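Local coordinates for ADP-ribosylglycohydrolase (Thermus thermophilus, PDB 2YZV), which belongs to the ADP-ribosylglycohydrolase family, whose compact all-helical fold here carries bound magnesium ions, at residues Ala201-Pro214 against Tyr220-Arg234. Sequence-based numbering, arbitrary orientation.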
loop_
_atom_site.group_PDB
_atom_site.type_symbol
_atom_site.label_atom_id
_atom_site.label_comp_id
_atom_site.label_asym_id
_atom_site.label_seq_id
_atom_site.Cartn_x
_atom_site.Cartn_y
_atom_site.Cartn_z
ATOM N N ALA A 201 -2.960 11.942 -15.932
ATOM C CA ALA A 201 -2.249 12.190 -14.680
ATOM C C ALA A 201 -1.295 11.048 -14.360
ATOM O O ALA A 201 -0.162 11.271 -13.925
ATOM C CB ALA A 201 -3.243 12.376 -13.538
ATOM N N LEU A 202 -1.753 9.821 -14.578
ATOM C CA LEU A 202 -0.923 8.659 -14.302
ATOM C C LEU A 202 0.164 8.551 -15.364
ATOM O O LEU A 202 1.283 8.134 -15.079
ATOM C CB LEU A 202 -1.779 7.390 -14.278
ATOM C CG LEU A 202 -1.071 6.121 -13.806
ATOM C CD1 LEU A 202 -0.466 6.343 -12.431
ATOM C CD2 LEU A 202 -2.059 4.974 -13.777
ATOM N N ARG A 203 -0.170 8.945 -16.589
ATOM C CA ARG A 203 0.788 8.917 -17.684
ATOM C C ARG A 203 1.961 9.830 -17.318
ATOM O O ARG A 203 3.125 9.491 -17.546
ATOM C CB ARG A 203 0.119 9.406 -18.972
ATOM C CG ARG A 203 0.981 9.308 -20.215
ATOM C CD ARG A 203 0.318 10.026 -21.385
ATOM N NE ARG A 203 -1.001 9.481 -21.703
ATOM C CZ ARG A 203 -1.207 8.383 -22.427
ATOM N NH1 ARG A 203 -0.177 7.705 -22.918
ATOM N NH2 ARG A 203 -2.442 7.961 -22.659
ATOM N N ARG A 204 1.658 10.992 -16.745
ATOM C CA ARG A 204 2.722 11.909 -16.357
ATOM C C ARG A 204 3.615 11.306 -15.281
ATOM O O ARG A 204 4.813 11.581 -15.240
ATOM C CB ARG A 204 2.152 13.251 -15.878
ATOM C CG ARG A 204 2.198 14.334 -16.958
ATOM C CD ARG A 204 1.742 15.691 -16.440
ATOM N NE ARG A 204 0.296 15.770 -16.253
ATOM C CZ ARG A 204 -0.591 15.828 -17.241
ATOM N NH1 ARG A 204 -0.193 15.817 -18.506
ATOM N NH2 ARG A 204 -1.885 15.901 -16.958
ATOM N N VAL A 205 3.036 10.479 -14.411
ATOM C CA VAL A 205 3.823 9.851 -13.359
ATOM C C VAL A 205 4.771 8.822 -13.965
ATOM O O VAL A 205 5.980 8.858 -13.731
ATOM C CB VAL A 205 2.918 9.151 -12.315
ATOM C CG1 VAL A 205 3.769 8.325 -11.349
ATOM C CG2 VAL A 205 2.120 10.197 -11.542
ATOM N N VAL A 206 4.212 7.915 -14.758
ATOM C CA VAL A 206 4.994 6.862 -15.392
ATOM C C VAL A 206 6.119 7.409 -16.268
ATOM O O VAL A 206 7.180 6.793 -16.384
ATOM C CB VAL A 206 4.080 5.946 -16.240
ATOM C CG1 VAL A 206 4.911 4.919 -16.999
ATOM C CG2 VAL A 206 3.083 5.243 -15.330
ATOM N N GLU A 207 5.895 8.570 -16.874
ATOM C CA GLU A 207 6.900 9.171 -17.739
ATOM C C GLU A 207 7.959 10.008 -17.025
ATOM O O GLU A 207 8.722 10.733 -17.672
ATOM C CB GLU A 207 6.214 9.993 -18.829
ATOM C CG GLU A 207 5.442 9.123 -19.812
ATOM C CD GLU A 207 4.773 9.919 -20.911
ATOM O OE1 GLU A 207 4.230 9.292 -21.846
ATOM O OE2 GLU A 207 4.786 11.167 -20.842
ATOM N N GLY A 208 8.010 9.913 -15.698
ATOM C CA GLY A 208 9.020 10.650 -14.954
ATOM C C GLY A 208 8.569 11.738 -13.997
ATOM O O GLY A 208 9.399 12.460 -13.443
ATOM N N GLY A 209 7.264 11.867 -13.792
ATOM C CA GLY A 209 6.782 12.890 -12.884
ATOM C C GLY A 209 7.285 12.698 -11.462
ATOM O O GLY A 209 7.453 13.661 -10.715
ATOM N N PHE A 210 7.551 11.451 -11.094
ATOM C CA PHE A 210 8.009 11.125 -9.747
ATOM C C PHE A 210 9.443 11.536 -9.402
ATOM O O PHE A 210 9.838 11.478 -8.237
ATOM C CB PHE A 210 7.836 9.621 -9.501
ATOM C CG PHE A 210 8.664 8.759 -10.414
ATOM C CD1 PHE A 210 10.005 8.509 -10.129
ATOM C CD2 PHE A 210 8.110 8.219 -11.573
ATOM C CE1 PHE A 210 10.787 7.730 -10.986
ATOM C CE2 PHE A 210 8.883 7.437 -12.442
ATOM C CZ PHE A 210 10.228 7.193 -12.145
ATOM N N TRP A 211 10.230 11.946 -10.394
ATOM C CA TRP A 211 11.610 12.340 -10.110
ATOM C C TRP A 211 11.667 13.644 -9.310
ATOM O O TRP A 211 12.680 13.949 -8.670
ATOM C CB TRP A 211 12.410 12.496 -11.413
ATOM C CG TRP A 211 12.582 11.220 -12.216
ATOM C CD1 TRP A 211 12.142 10.993 -13.491
ATOM C CD2 TRP A 211 13.293 10.036 -11.823
ATOM N NE1 TRP A 211 12.539 9.748 -13.917
ATOM C CE2 TRP A 211 13.247 9.138 -12.916
ATOM C CE3 TRP A 211 13.970 9.646 -10.657
ATOM C CZ2 TRP A 211 13.852 7.874 -12.878
ATOM C CZ3 TRP A 211 14.574 8.383 -10.621
ATOM C CH2 TRP A 211 14.508 7.516 -11.727
ATOM N N GLU A 212 10.584 14.412 -9.344
ATOM C CA GLU A 212 10.541 15.668 -8.607
ATOM C C GLU A 212 9.884 15.458 -7.251
ATOM O O GLU A 212 8.908 14.722 -7.137
ATOM C CB GLU A 212 9.760 16.725 -9.385
ATOM C CG GLU A 212 9.785 18.085 -8.719
ATOM C CD GLU A 212 11.196 18.623 -8.580
ATOM O OE1 GLU A 212 11.806 18.954 -9.618
ATOM O OE2 GLU A 212 11.696 18.701 -7.436
ATOM N N ALA A 213 10.423 16.110 -6.226
ATOM C CA ALA A 213 9.874 15.987 -4.879
ATOM C C ALA A 213 8.494 16.631 -4.813
ATOM O O ALA A 213 8.289 17.735 -5.319
ATOM C CB ALA A 213 10.805 16.657 -3.870
ATOM N N PRO A 214 7.520 15.938 -4.202
ATOM C CA PRO A 214 6.161 16.471 -4.079
ATOM C C PRO A 214 6.142 17.642 -3.099
ATOM O O PRO A 214 7.013 17.745 -2.234
ATOM C CB PRO A 214 5.366 15.283 -3.537
ATOM C CG PRO A 214 6.146 14.095 -4.002
ATOM C CD PRO A 214 7.566 14.532 -3.768
ATOM N N TYR A 220 -4.688 11.837 -3.693
ATOM C CA TYR A 220 -5.072 11.437 -5.048
ATOM C C TYR A 220 -4.176 10.259 -5.445
ATOM O O TYR A 220 -2.960 10.364 -5.368
ATOM C CB TYR A 220 -4.863 12.641 -5.976
ATOM C CG TYR A 220 -5.216 12.454 -7.431
ATOM C CD1 TYR A 220 -6.471 11.984 -7.817
ATOM C CD2 TYR A 220 -4.313 12.816 -8.429
ATOM C CE1 TYR A 220 -6.822 11.885 -9.162
ATOM C CE2 TYR A 220 -4.651 12.724 -9.775
ATOM C CZ TYR A 220 -5.907 12.258 -10.134
ATOM O OH TYR A 220 -6.241 12.169 -11.463
ATOM N N ALA A 221 -4.777 9.147 -5.872
ATOM C CA ALA A 221 -4.013 7.944 -6.224
ATOM C C ALA A 221 -2.746 8.148 -7.056
ATOM O O ALA A 221 -1.676 7.680 -6.672
ATOM C CB ALA A 221 -4.926 6.915 -6.903
ATOM N N PRO A 222 -2.845 8.824 -8.212
ATOM C CA PRO A 222 -1.626 9.018 -9.006
ATOM C C PRO A 222 -0.553 9.777 -8.225
ATOM O O PRO A 222 0.636 9.462 -8.321
ATOM C CB PRO A 222 -2.123 9.807 -10.214
ATOM C CG PRO A 222 -3.538 9.326 -10.370
ATOM C CD PRO A 222 -4.032 9.303 -8.943
ATOM N N GLY A 223 -0.981 10.776 -7.457
ATOM C CA GLY A 223 -0.042 11.566 -6.677
ATOM C C GLY A 223 0.583 10.782 -5.539
ATOM O O GLY A 223 1.755 10.982 -5.202
ATOM N N THR A 224 -0.194 9.888 -4.935
ATOM C CA THR A 224 0.316 9.075 -3.837
ATOM C C THR A 224 1.372 8.127 -4.386
ATOM O O THR A 224 2.438 7.950 -3.794
ATOM C CB THR A 224 -0.809 8.256 -3.189
ATOM O OG1 THR A 224 -1.837 9.148 -2.739
ATOM C CG2 THR A 224 -0.276 7.455 -2.008
ATOM N N LEU A 225 1.066 7.517 -5.526
ATOM C CA LEU A 225 2.006 6.607 -6.160
ATOM C C LEU A 225 3.288 7.361 -6.502
ATOM O O LEU A 225 4.391 6.879 -6.237
ATOM C CB LEU A 225 1.390 6.016 -7.434
ATOM C CG LEU A 225 2.271 5.041 -8.219
ATOM C CD1 LEU A 225 2.657 3.858 -7.341
ATOM C CD2 LEU A 225 1.513 4.567 -9.454
ATOM N N ALA A 226 3.143 8.553 -7.072
ATOM C CA ALA A 226 4.303 9.359 -7.453
ATOM C C ALA A 226 5.171 9.738 -6.256
ATOM O O ALA A 226 6.398 9.777 -6.360
ATOM C CB ALA A 226 3.843 10.619 -8.184
ATOM N N ALA A 227 4.537 10.020 -5.120
ATOM C CA ALA A 227 5.276 10.395 -3.918
ATOM C C ALA A 227 6.065 9.205 -3.386
ATOM O O ALA A 227 7.203 9.351 -2.928
ATOM C CB ALA A 227 4.313 10.910 -2.845
ATOM N N ALA A 228 5.458 8.025 -3.442
ATOM C CA ALA A 228 6.120 6.818 -2.968
ATOM C C ALA A 228 7.294 6.490 -3.885
ATOM O O ALA A 228 8.368 6.112 -3.419
ATOM C CB ALA A 228 5.132 5.653 -2.937
ATOM N N LEU A 229 7.091 6.647 -5.190
ATOM C CA LEU A 229 8.152 6.367 -6.151
ATOM C C LEU A 229 9.314 7.345 -5.978
ATOM O O LEU A 229 10.473 6.970 -6.126
ATOM C CB LEU A 229 7.610 6.429 -7.582
ATOM C CG LEU A 229 6.741 5.238 -7.996
ATOM C CD1 LEU A 229 6.134 5.494 -9.368
ATOM C CD2 LEU A 229 7.588 3.967 -8.019
ATOM N N TRP A 230 9.003 8.599 -5.669
ATOM C CA TRP A 230 10.042 9.599 -5.458
ATOM C C TRP A 230 10.892 9.216 -4.245
ATOM O O TRP A 230 12.119 9.237 -4.301
ATOM C CB TRP A 230 9.403 10.969 -5.218
ATOM C CG TRP A 230 10.338 11.971 -4.630
ATOM C CD1 TRP A 230 11.317 12.670 -5.282
ATOM C CD2 TRP A 230 10.413 12.362 -3.255
ATOM N NE1 TRP A 230 11.997 13.471 -4.395
ATOM C CE2 TRP A 230 11.463 13.301 -3.143
ATOM C CE3 TRP A 230 9.695 12.007 -2.103
ATOM C CZ2 TRP A 230 11.816 13.893 -1.922
ATOM C CZ3 TRP A 230 10.045 12.597 -0.887
ATOM C CH2 TRP A 230 11.097 13.529 -0.811
ATOM N N ALA A 231 10.230 8.863 -3.147
ATOM C CA ALA A 231 10.932 8.488 -1.924
ATOM C C ALA A 231 11.783 7.248 -2.154
ATOM O O ALA A 231 12.883 7.124 -1.614
ATOM C CB ALA A 231 9.925 8.239 -0.799
ATOM N N PHE A 232 11.265 6.327 -2.960
ATOM C CA PHE A 232 11.987 5.099 -3.265
ATOM C C PHE A 232 13.216 5.426 -4.115
ATOM O O PHE A 232 14.301 4.891 -3.887
ATOM C CB PHE A 232 11.056 4.122 -3.999
ATOM C CG PHE A 232 11.698 2.805 -4.353
ATOM C CD1 PHE A 232 12.277 2.006 -3.370
ATOM C CD2 PHE A 232 11.690 2.350 -5.667
ATOM C CE1 PHE A 232 12.839 0.766 -3.695
ATOM C CE2 PHE A 232 12.248 1.115 -6.004
ATOM C CZ PHE A 232 12.824 0.320 -5.014
ATOM N N ALA A 233 13.046 6.322 -5.078
ATOM C CA ALA A 233 14.150 6.705 -5.954
ATOM C C ALA A 233 15.273 7.431 -5.216
ATOM O O ALA A 233 16.455 7.179 -5.467
ATOM C CB ALA A 233 13.628 7.581 -7.085
ATOM N N ARG A 234 14.913 8.323 -4.298
ATOM C CA ARG A 234 15.919 9.093 -3.576
ATOM C C ARG A 234 16.489 8.426 -2.328
ATOM O O ARG A 234 17.624 8.707 -1.943
ATOM C CB ARG A 234 15.361 10.470 -3.208
ATOM C CG ARG A 234 14.848 11.273 -4.397
ATOM C CD ARG A 234 15.876 11.356 -5.521
ATOM N NE ARG A 234 15.335 12.076 -6.669
ATOM C CZ ARG A 234 15.750 11.908 -7.920
ATOM N NH1 ARG A 234 16.719 11.043 -8.188
ATOM N NH2 ARG A 234 15.173 12.585 -8.905
HETATM O O HOH W 1 14.170 14.836 -6.272
HETATM O O HOH W 2 6.853 12.725 -6.861
#
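Tyr-220, at the N-cap of helix 221-234, receives the methyl of Ala-201 at its ring edge, near the ring plane, with Ala-201 CB 3.7 Å from Tyr-220 OH; that hydroxyl is hydrogen-bonded to Glu-163. The pair opens a worked example of near-parallel helix packing in an all-helical fold, the short segments running 11° apart with axes 9.3 Å from each other. Pro-222 CB packs against Ala-201 CB and Leu-202 CD1, and its carbonyl meets Val-205 CG2. One turn on, Leu-225 CD2 touches Leu-202 CD1, while the methyl of Ala-226 sits against both branches of Val-205. By then the helix that includes 201-207 has ended in a Schellman motif with Gly-208 at C-prime, and the chain that leaves it folds over its partner. Pro-214 CG rests on Ala-227, and Leu-229 CB packs 3.7 Å from Phe-210 CB. Trp-230, its CG anti to the backbone N (chi1 164°), offers one indole face to two CH-pi contacts: Ala-213 CA lies 3.5 Å from the five-membered ring centroid, and Pro-214 CD 4.0 Å from the six-membered one. Ala-233 CB then meets Trp-211 CZ3. Finally Arg-234, bent at chi2 (-51°), brings its guanidinium edge to the Trp-211 carbonyl: NH2 donates to a lone pair of Trp-211 O over 2.9 Å, and a water bonded to that same oxygen accepts from Arg-234 NE and Trp-230 NE1.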